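Local coordinates for armadillo repeat protein arm00016 (Synthetic construct, PDB 4D4E) that probably serves as a designed, modular peptide-binding scaffold built from stacked armadillo repeats, at residues 23-26 with 27-30; 107-110 with 111-114; 31-34 with 35-39; 88-91 with 92-96. One frame throughout, in Å; residues are numbered along the deposited sequence.

Contact 1 (23-26 with 27-30); sequences SPDQ and QELQ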
loop_
_atom_site.group_PDB
_atom_site.type_symbol
_atom_site.label_atom_id
_atom_site.label_comp_id
_atom_site.label_asym_id
_atom_site.label_seq_id
_atom_site.Cartn_x
_atom_site.Cartn_y
_atom_site.Cartn_z
ATOM N N SER A 23 10.656 23.482 -11.680
ATOM C CA SER A 23 10.535 24.953 -11.622
ATOM C C SER A 23 10.385 25.483 -10.201
ATOM O O SER A 23 9.553 24.979 -9.463
ATOM C CB SER A 23 9.305 25.411 -12.405
ATOM O OG SER A 23 8.866 26.693 -11.987
ATOM N N PRO A 24 11.164 26.526 -9.823
ATOM C CA PRO A 24 11.007 27.086 -8.472
ATOM C C PRO A 24 9.728 27.943 -8.340
ATOM O O PRO A 24 9.305 28.235 -7.230
ATOM C CB PRO A 24 12.272 27.952 -8.287
ATOM C CG PRO A 24 13.156 27.627 -9.458
ATOM C CD PRO A 24 12.214 27.239 -10.565
ATOM N N ASP A 25 9.128 28.331 -9.459
ATOM C CA ASP A 25 7.825 28.977 -9.464
ATOM C C ASP A 25 6.732 28.028 -8.970
ATOM O O ASP A 25 6.335 27.096 -9.679
ATOM C CB ASP A 25 7.490 29.458 -10.878
ATOM C CG ASP A 25 6.059 29.990 -11.012
ATOM O OD1 ASP A 25 5.145 29.618 -10.230
ATOM O OD2 ASP A 25 5.842 30.795 -11.935
ATOM N N GLN A 26 6.222 28.313 -7.769
ATOM C CA GLN A 26 5.300 27.440 -7.079
ATOM C C GLN A 26 3.945 27.260 -7.732
ATOM O O GLN A 26 3.340 26.219 -7.551
ATOM C CB GLN A 26 5.142 27.845 -5.607
ATOM C CG GLN A 26 6.433 27.705 -4.814
ATOM C CD GLN A 26 7.068 26.327 -5.030
ATOM O OE1 GLN A 26 6.576 25.318 -4.483
ATOM N NE2 GLN A 26 8.146 26.263 -5.848
ATOM N N GLN A 27 3.435 28.247 -8.467
ATOM C CA GLN A 27 2.115 28.014 -9.098
ATOM C C GLN A 27 2.241 27.231 -10.418
ATOM O O GLN A 27 1.354 26.461 -10.782
ATOM C CB GLN A 27 1.165 29.261 -9.165
ATOM C CG GLN A 27 1.754 30.623 -9.579
ATOM C CD GLN A 27 2.682 31.278 -8.530
ATOM O OE1 GLN A 27 2.689 30.919 -7.346
ATOM N NE2 GLN A 27 3.476 32.245 -8.980
ATOM N N GLU A 28 3.367 27.414 -11.089
ATOM C CA GLU A 28 3.733 26.612 -12.239
ATOM C C GLU A 28 4.064 25.167 -11.818
ATOM O O GLU A 28 3.677 24.224 -12.506
ATOM C CB GLU A 28 4.943 27.237 -12.885
ATOM C CG GLU A 28 5.278 26.729 -14.268
ATOM C CD GLU A 28 6.622 27.257 -14.717
ATOM O OE1 GLU A 28 7.216 28.061 -13.959
ATOM O OE2 GLU A 28 7.087 26.872 -15.815
ATOM N N LEU A 29 4.776 24.991 -10.691
ATOM C CA LEU A 29 4.964 23.637 -10.152
ATOM C C LEU A 29 3.592 22.982 -9.936
ATOM O O LEU A 29 3.309 21.901 -10.491
ATOM C CB LEU A 29 5.799 23.633 -8.872
ATOM C CG LEU A 29 5.780 22.356 -7.978
ATOM C CD1 LEU A 29 6.253 21.146 -8.734
ATOM C CD2 LEU A 29 6.614 22.507 -6.721
ATOM N N GLN A 30 2.763 23.626 -9.118
ATOM C CA GLN A 30 1.416 23.147 -8.762
ATOM C C GLN A 30 0.632 22.779 -10.013
ATOM O O GLN A 30 0.008 21.741 -10.076
ATOM C CB GLN A 30 0.659 24.318 -8.093
ATOM C CG GLN A 30 -0.560 23.931 -7.264
ATOM C CD GLN A 30 -1.587 25.069 -7.097
ATOM O OE1 GLN A 30 -1.467 26.149 -7.695
ATOM N NE2 GLN A 30 -2.617 24.808 -6.314
#
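D25 OD1 reaches forward to the open N-H groups in the first turn of helix 26-40 and meets two of them. The bond from E28 N, 3.0 Å to D25 OD1, is nearly straight at 177° and comes from above the carboxylate plane; the one from Q27 N is weak and strongly bent. A chi1 of 173° sets CG of D25 anti to its own N and brings the carboxylate to this place. E28 replies with an extended side chain that crosses D25 at about a right angle, the two carboxylate planes 79° apart. E28 OE1 accepts from S23 OG at 2.9 Å, the hydroxyl standing above the carboxylate plane, and lies 3.4 Å from D25 CB. Because D25 OD2 is also only 3.7 Å from E28 OE1, the two negative charges probably rely on the S23 hydroxyl and the positive helix end to offset their repulsion. One turn on, L29 N donates to D25 O at 2.8 Å, with the L29 side chain buried.

Toward solvent, the exposed Q26 chain bends at chi2 and is pinned by its NE2, which donates to P24 O (2.7 Å) in the plane of the amide. The looseness lies in its single contact with L29, OE1 to CD2 at 3.6 Å, and in the exposed Q27. The arrangement is that of an aspartate N-cap, accompanied by a serine-glutamate hydrogen bond.

Contact 2 (107-110 with 111-114); sequences DASE and EVIK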
loop_
_atom_site.group_PDB
_atom_site.type_symbol
_atom_site.label_atom_id
_atom_site.label_comp_id
_atom_site.label_asym_id
_atom_site.label_seq_id
_atom_site.Cartn_x
_atom_site.Cartn_y
_atom_site.Cartn_z
ATOM N N ASP A 107 5.568 10.901 8.224
ATOM C CA ASP A 107 5.445 12.320 7.882
ATOM C C ASP A 107 4.576 13.022 8.932
ATOM O O ASP A 107 3.707 12.376 9.562
ATOM C CB ASP A 107 4.917 12.523 6.465
ATOM C CG ASP A 107 5.061 13.952 6.010
ATOM O OD1 ASP A 107 6.131 14.292 5.502
ATOM O OD2 ASP A 107 4.137 14.753 6.211
ATOM N N ALA A 108 4.843 14.312 9.200
ATOM C CA ALA A 108 3.979 15.037 10.132
ATOM C C ALA A 108 2.519 15.167 9.613
ATOM O O ALA A 108 1.661 15.469 10.417
ATOM C CB ALA A 108 4.551 16.415 10.507
ATOM N N SER A 109 2.244 14.945 8.309
ATOM C CA SER A 109 0.888 15.126 7.770
ATOM C C SER A 109 0.166 13.807 7.535
ATOM O O SER A 109 0.597 12.988 6.668
ATOM C CB SER A 109 0.935 15.954 6.471
ATOM O OG SER A 109 -0.192 15.714 5.636
ATOM N N GLU A 110 -0.939 13.598 8.263
ATOM C CA GLU A 110 -1.769 12.411 8.054
ATOM C C GLU A 110 -2.255 12.188 6.641
ATOM O O GLU A 110 -2.418 11.045 6.209
ATOM C CB GLU A 110 -2.955 12.329 9.021
ATOM C CG GLU A 110 -2.748 11.229 10.065
ATOM C CD GLU A 110 -3.855 11.162 11.106
ATOM O OE1 GLU A 110 -4.944 10.635 10.778
ATOM O OE2 GLU A 110 -3.633 11.633 12.254
ATOM N N GLU A 111 -2.514 13.276 5.926
ATOM C CA GLU A 111 -2.892 13.198 4.534
ATOM C C GLU A 111 -1.712 12.678 3.669
ATOM O O GLU A 111 -1.933 11.912 2.709
ATOM C CB GLU A 111 -3.340 14.605 4.116
ATOM C CG GLU A 111 -4.411 14.687 3.078
ATOM C CD GLU A 111 -5.676 13.942 3.415
ATOM O OE1 GLU A 111 -6.219 14.128 4.511
ATOM O OE2 GLU A 111 -6.140 13.170 2.562
ATOM N N VAL A 112 -0.458 13.067 4.005
ATOM C CA VAL A 112 0.712 12.559 3.261
ATOM C C VAL A 112 0.900 11.046 3.516
ATOM O O VAL A 112 1.107 10.273 2.562
ATOM C CB VAL A 112 2.032 13.371 3.497
ATOM C CG1 VAL A 112 3.229 12.624 2.919
ATOM C CG2 VAL A 112 2.012 14.789 2.867
ATOM N N ILE A 113 0.752 10.630 4.779
ATOM C CA ILE A 113 0.891 9.224 5.185
ATOM C C ILE A 113 -0.194 8.400 4.502
ATOM O O ILE A 113 0.073 7.311 3.988
ATOM C CB ILE A 113 0.793 9.096 6.722
ATOM C CG1 ILE A 113 1.958 9.812 7.391
ATOM C CG2 ILE A 113 0.691 7.625 7.147
ATOM C CD1 ILE A 113 1.960 9.744 8.915
ATOM N N LYS A 114 -1.430 8.918 4.476
ATOM C CA LYS A 114 -2.517 8.202 3.835
ATOM C C LYS A 114 -2.127 7.847 2.400
ATOM O O LYS A 114 -2.224 6.684 1.973
ATOM C CB LYS A 114 -3.807 9.040 3.846
ATOM C CG LYS A 114 -4.929 8.363 3.078
ATOM C CD LYS A 114 -5.745 9.350 2.245
ATOM C CE LYS A 114 -6.864 9.972 3.047
ATOM N NZ LYS A 114 -6.518 10.346 4.457
#
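An Asx turn at D107 leads straight into a serine N-cap at S109, and both lean on V112 and I113 in the first turn of helix 110-124. D107 OD2 accepts from S109 N at 2.8 Å, on the anti side of the carboxylate and a little out of its plane. The same oxygen lies 3.7 Å from V112 CB, and D107 CG and CB pack against V112 CG1, so the same carboxylate takes the S109 N-H and packs along V112. S109 OG, placed anti to its own N by a chi1 of 156°, accepts from V112 N at 3.1 Å; V112 N also makes a weak bond to S109 O. That carbonyl takes its main bond from I113 N (3.0 Å), the donor lying close to the line of the C=O. I113 CD1, on a buried side chain, packs against D107 O at 3.2 Å.

Outward from this, E111 OE2 and K114 NZ form a salt bridge of 3.4 Å, reached by bends along both chains. V112 meets E68, I71 and K72 of helix 68-81, and D107 OD2 has the like-charged E68 OE1 close by.

With an alanine at D107, S109 N would probably be left without its side-chain acceptor and the turn before the helix less firmly set. The chemistry implies that the N-H groups at the helix start would probably ease the repulsion between the D107 and E68 carboxylates.

Contact 3 (31-34 with 35-39); sequences SALR and KLSQI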
loop_
_atom_site.group_PDB
_atom_site.type_symbol
_atom_site.label_atom_id
_atom_site.label_comp_id
_atom_site.label_asym_id
_atom_site.label_seq_id
_atom_site.Cartn_x
_atom_site.Cartn_y
_atom_site.Cartn_z
ATOM N N SER A 31 0.692 23.654 -11.012
ATOM C CA SER A 31 0.017 23.441 -12.280
ATOM C C SER A 31 0.541 22.187 -13.010
ATOM O O SER A 31 -0.247 21.338 -13.469
ATOM C CB SER A 31 0.225 24.663 -13.162
ATOM O OG SER A 31 -0.924 24.892 -13.925
ATOM N N ALA A 32 1.870 22.081 -13.105
ATOM C CA ALA A 32 2.464 20.909 -13.745
ATOM C C ALA A 32 2.081 19.638 -13.011
ATOM O O ALA A 32 1.544 18.697 -13.626
ATOM C CB ALA A 32 3.975 21.078 -13.912
ATOM N N LEU A 33 2.294 19.588 -11.694
ATOM C CA LEU A 33 1.838 18.429 -10.933
ATOM C C LEU A 33 0.357 18.151 -11.115
ATOM O O LEU A 33 -0.001 17.005 -11.173
ATOM C CB LEU A 33 2.111 18.529 -9.453
ATOM C CG LEU A 33 3.081 17.642 -8.736
ATOM C CD1 LEU A 33 2.859 17.904 -7.267
ATOM C CD2 LEU A 33 2.915 16.157 -9.066
ATOM N N ARG A 34 -0.471 19.205 -11.186
ATOM C CA ARG A 34 -1.883 19.098 -11.571
ATOM C C ARG A 34 -2.077 18.199 -12.775
ATOM O O ARG A 34 -2.696 17.148 -12.674
ATOM C CB ARG A 34 -2.448 20.459 -11.981
ATOM C CG ARG A 34 -2.935 21.366 -10.889
ATOM C CD ARG A 34 -4.437 21.244 -10.630
ATOM N NE ARG A 34 -4.788 21.979 -9.404
ATOM C CZ ARG A 34 -4.668 21.497 -8.165
ATOM N NH1 ARG A 34 -4.236 20.258 -7.943
ATOM N NH2 ARG A 34 -4.997 22.254 -7.136
ATOM N N LYS A 35 -1.579 18.651 -13.921
ATOM C CA LYS A 35 -1.840 17.984 -15.182
ATOM C C LYS A 35 -1.303 16.552 -15.149
ATOM O O LYS A 35 -2.006 15.581 -15.497
ATOM C CB LYS A 35 -1.242 18.786 -16.344
ATOM C CG LYS A 35 -1.984 20.102 -16.622
ATOM C CD LYS A 35 -1.030 21.186 -17.141
ATOM C CE LYS A 35 -1.558 22.602 -16.916
ATOM N NZ LYS A 35 -2.101 22.820 -15.537
ATOM N N LEU A 36 -0.055 16.417 -14.700
ATOM C CA LEU A 36 0.558 15.109 -14.577
ATOM C C LEU A 36 -0.316 14.176 -13.709
ATOM O O LEU A 36 -0.483 12.965 -14.003
ATOM C CB LEU A 36 1.926 15.318 -13.947
ATOM C CG LEU A 36 2.895 14.194 -13.749
ATOM C CD1 LEU A 36 4.298 14.813 -13.597
ATOM C CD2 LEU A 36 2.450 13.398 -12.526
ATOM N N SER A 37 -0.790 14.718 -12.595
ATOM C CA SER A 37 -1.711 13.980 -11.719
ATOM C C SER A 37 -2.902 13.485 -12.546
ATOM O O SER A 37 -3.242 12.326 -12.481
ATOM C CB SER A 37 -2.236 14.881 -10.608
ATOM O OG SER A 37 -1.233 15.028 -9.625
ATOM N N GLN A 38 -3.468 14.386 -13.345
ATOM C CA GLN A 38 -4.575 14.102 -14.250
ATOM C C GLN A 38 -4.231 12.915 -15.202
ATOM O O GLN A 38 -5.001 11.941 -15.289
ATOM C CB GLN A 38 -4.905 15.365 -15.030
ATOM C CG GLN A 38 -6.335 15.453 -15.518
ATOM C CD GLN A 38 -6.464 16.247 -16.813
ATOM O OE1 GLN A 38 -5.515 16.911 -17.264
ATOM N NE2 GLN A 38 -7.642 16.163 -17.435
ATOM N N ILE A 39 -3.069 12.987 -15.877
ATOM C CA ILE A 39 -2.667 11.968 -16.821
ATOM C C ILE A 39 -2.471 10.634 -16.121
ATOM O O ILE A 39 -2.995 9.632 -16.554
ATOM C CB ILE A 39 -1.426 12.433 -17.627
ATOM C CG1 ILE A 39 -1.822 13.643 -18.506
ATOM C CG2 ILE A 39 -0.882 11.308 -18.474
ATOM C CD1 ILE A 39 -0.738 14.705 -18.670
#
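A chi1 of -77° places OG of S37 beside its own N and anti to the carbonyl carbon, folding the hydroxyl back onto L33 O, while bends at chi2 and chi4 (46°) curl K35 along the helix surface to S31. S37 OG donates to L33 O at 2.8 Å from above the carbonyl plane, and S37 N donates to the same oxygen, also at 2.8 Å, from the opposite face. One carbonyl thus satisfies both groups of a single serine, which fixes the hydroxyl against the helix. K35 NZ donates to S31 OG at 2.9 Å; its bond to S31 O is doubtful, since that oxygen is placed less surely.

Helix 26-40, in which all this lies, belongs to the stacked helices of an armadillo fold, and its buried face is carried by A32, L33 and L36. L33 CD2 and L36 CD2 approach to 4.4 Å, and the two leucines also pack on L21, with L33 against V70 and L36 against L50. M17 of helix 14-20 touches both K35 and L36, and A77 of helix 68-81 touches L36 and S37.

An alanine in place of S31 takes away the hydroxyl acceptor, and the K35 ammonium would probably be freer to swing off the helix. Regular backbone bonds run through the segment, L36 N to A32 O at 3.0 Å and Q38 N to R34 O at 2.9 Å. On the outer face R34 and Q38 are exposed, and Q38 O accepts from S41 OG beyond the segment.

Contact 4 (88-91 with 92-96); sequences QIQK and LIEAG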
loop_
_atom_site.group_PDB
_atom_site.type_symbol
_atom_site.label_atom_id
_atom_site.label_comp_id
_atom_site.label_asym_id
_atom_site.label_seq_id
_atom_site.Cartn_x
_atom_site.Cartn_y
_atom_site.Cartn_z
ATOM N N GLN A 88 5.643 -1.058 -15.071
ATOM C CA GLN A 88 5.574 0.333 -14.626
ATOM C C GLN A 88 5.831 0.435 -13.156
ATOM O O GLN A 88 6.468 1.391 -12.752
ATOM C CB GLN A 88 4.257 0.971 -15.017
ATOM C CG GLN A 88 4.075 0.817 -16.515
ATOM C CD GLN A 88 2.676 1.125 -16.976
ATOM O OE1 GLN A 88 1.667 0.729 -16.346
ATOM N NE2 GLN A 88 2.595 1.829 -18.082
ATOM N N ILE A 89 5.392 -0.546 -12.358
ATOM C CA ILE A 89 5.827 -0.564 -10.985
ATOM C C ILE A 89 7.373 -0.702 -10.951
ATOM O O ILE A 89 8.060 -0.059 -10.155
ATOM C CB ILE A 89 5.188 -1.698 -10.207
ATOM C CG1 ILE A 89 3.666 -1.454 -10.055
ATOM C CG2 ILE A 89 5.917 -1.875 -8.880
ATOM C CD1 ILE A 89 2.899 -2.610 -9.425
ATOM N N GLN A 90 7.918 -1.545 -11.820
ATOM C CA GLN A 90 9.350 -1.691 -11.915
ATOM C C GLN A 90 10.134 -0.381 -12.147
ATOM O O GLN A 90 11.182 -0.122 -11.567
ATOM C CB GLN A 90 9.653 -2.671 -13.043
ATOM C CG GLN A 90 10.063 -4.018 -12.499
ATOM C CD GLN A 90 11.097 -3.872 -11.410
ATOM O OE1 GLN A 90 12.134 -3.241 -11.624
ATOM N NE2 GLN A 90 10.815 -4.433 -10.237
ATOM N N LYS A 91 9.660 0.374 -13.097
ATOM C CA LYS A 91 10.161 1.719 -13.336
ATOM C C LYS A 91 10.149 2.622 -12.124
ATOM O O LYS A 91 11.081 3.342 -11.959
ATOM C CB LYS A 91 9.397 2.368 -14.480
ATOM C CG LYS A 91 9.691 1.709 -15.848
ATOM C CD LYS A 91 11.101 2.016 -16.310
ATOM C CE LYS A 91 11.821 0.719 -16.611
ATOM N NZ LYS A 91 11.743 0.413 -18.042
ATOM N N LEU A 92 9.104 2.601 -11.284
ATOM C CA LEU A 92 9.120 3.368 -10.020
ATOM C C LEU A 92 10.195 2.942 -9.057
ATOM O O LEU A 92 10.830 3.784 -8.400
ATOM C CB LEU A 92 7.785 3.240 -9.245
ATOM C CG LEU A 92 6.704 4.193 -9.654
ATOM C CD1 LEU A 92 5.394 3.669 -9.028
ATOM C CD2 LEU A 92 6.976 5.655 -9.238
ATOM N N ILE A 93 10.363 1.624 -8.926
ATOM C CA ILE A 93 11.390 1.076 -8.030
ATOM C C ILE A 93 12.736 1.568 -8.548
ATOM O O ILE A 93 13.543 2.118 -7.773
ATOM C CB ILE A 93 11.318 -0.475 -7.969
ATOM C CG1 ILE A 93 10.012 -0.880 -7.195
ATOM C CG2 ILE A 93 12.596 -1.047 -7.370
ATOM C CD1 ILE A 93 9.541 -2.305 -7.347
ATOM N N GLU A 94 12.948 1.423 -9.858
ATOM C CA GLU A 94 14.216 1.885 -10.445
ATOM C C GLU A 94 14.396 3.394 -10.374
ATOM O O GLU A 94 15.528 3.833 -10.514
ATOM C CB GLU A 94 14.386 1.419 -11.886
ATOM C CG GLU A 94 14.396 -0.110 -12.006
ATOM C CD GLU A 94 14.264 -0.594 -13.465
ATOM O OE1 GLU A 94 13.986 0.204 -14.410
ATOM O OE2 GLU A 94 14.397 -1.799 -13.663
ATOM N N ALA A 95 13.328 4.188 -10.153
ATOM C CA ALA A 95 13.495 5.624 -9.930
ATOM C C ALA A 95 13.820 5.934 -8.477
ATOM O O ALA A 95 13.865 7.078 -8.115
ATOM C CB ALA A 95 12.256 6.415 -10.414
ATOM N N GLY A 96 14.007 4.921 -7.624
ATOM C CA GLY A 96 14.215 5.194 -6.181
ATOM C C GLY A 96 13.002 5.610 -5.353
ATOM O O GLY A 96 13.161 6.204 -4.317
#
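The Q90 amide and the E94 carboxylate stand with their planes 69° apart: the end of the amide lies out of the carboxylate plane, off OE2, and K91 CE comes alongside E94 OE1 at 3.1 Å. The amide of Q90 is probably turned over in the model, and once turned it may form a hydrogen bond with E94 OE2, so nothing firm rests on which end is which. I93 CD1 lies obliquely out of the amide plane. E94, extended beyond CG, runs back over the preceding turn, its CG only 3.2 Å from Q90 O.

K91 bends at chi2, chi3 and chi4, yet K91 NZ remains 4.3 Å from E94 OE1, too long for a salt bridge. Opposite charges are near one another, so a weaker, solvent-facing attraction is likely. I89 CG2 and I93 CD1 meet at 4.0 Å, and both isoleucines pack on Q130 of helix 128-136. The Q88 amide is held outside the segment, its NE2 bonded to Q48 OE1 and N44 O and its OE1 to N85 N.

Helical bonds, E94 N to Q90 O at 2.9 Å among them, continue toward the C-terminal end. There G96 leaves the helix at a positive phi of 74° and its N donates to I93 O at 2.8 Å, part of a Schellman motif that ends helix 86-94. The carbonyl of I93, and more weakly those of K91 and L92, find donors within the closing turn, while the exposed charges of K91 and E94 stay close but not bridged.

In the fold
Contacts 1 and 3 come first and adjoin in sequence: both use helix 26-40, contact 1 at its start and contact 3 further along it, their centres 12 Å apart. Contact 4 follows on helix 86-94, and contact 2, last along the chain, opens helix 110-124. These later sites do not touch each other or the first pair; centres of contacts 2 and 4 lie 22 Å apart, and contacts 3 and 4 about 10 Å between nearest atoms. All four belong to the armadillo-repeat array. They sample two helix starts (26-40 and 110-124), the middle of 26-40 and the end of 86-94, in the helical repeats that probably form the scaffold for modular peptide recognition.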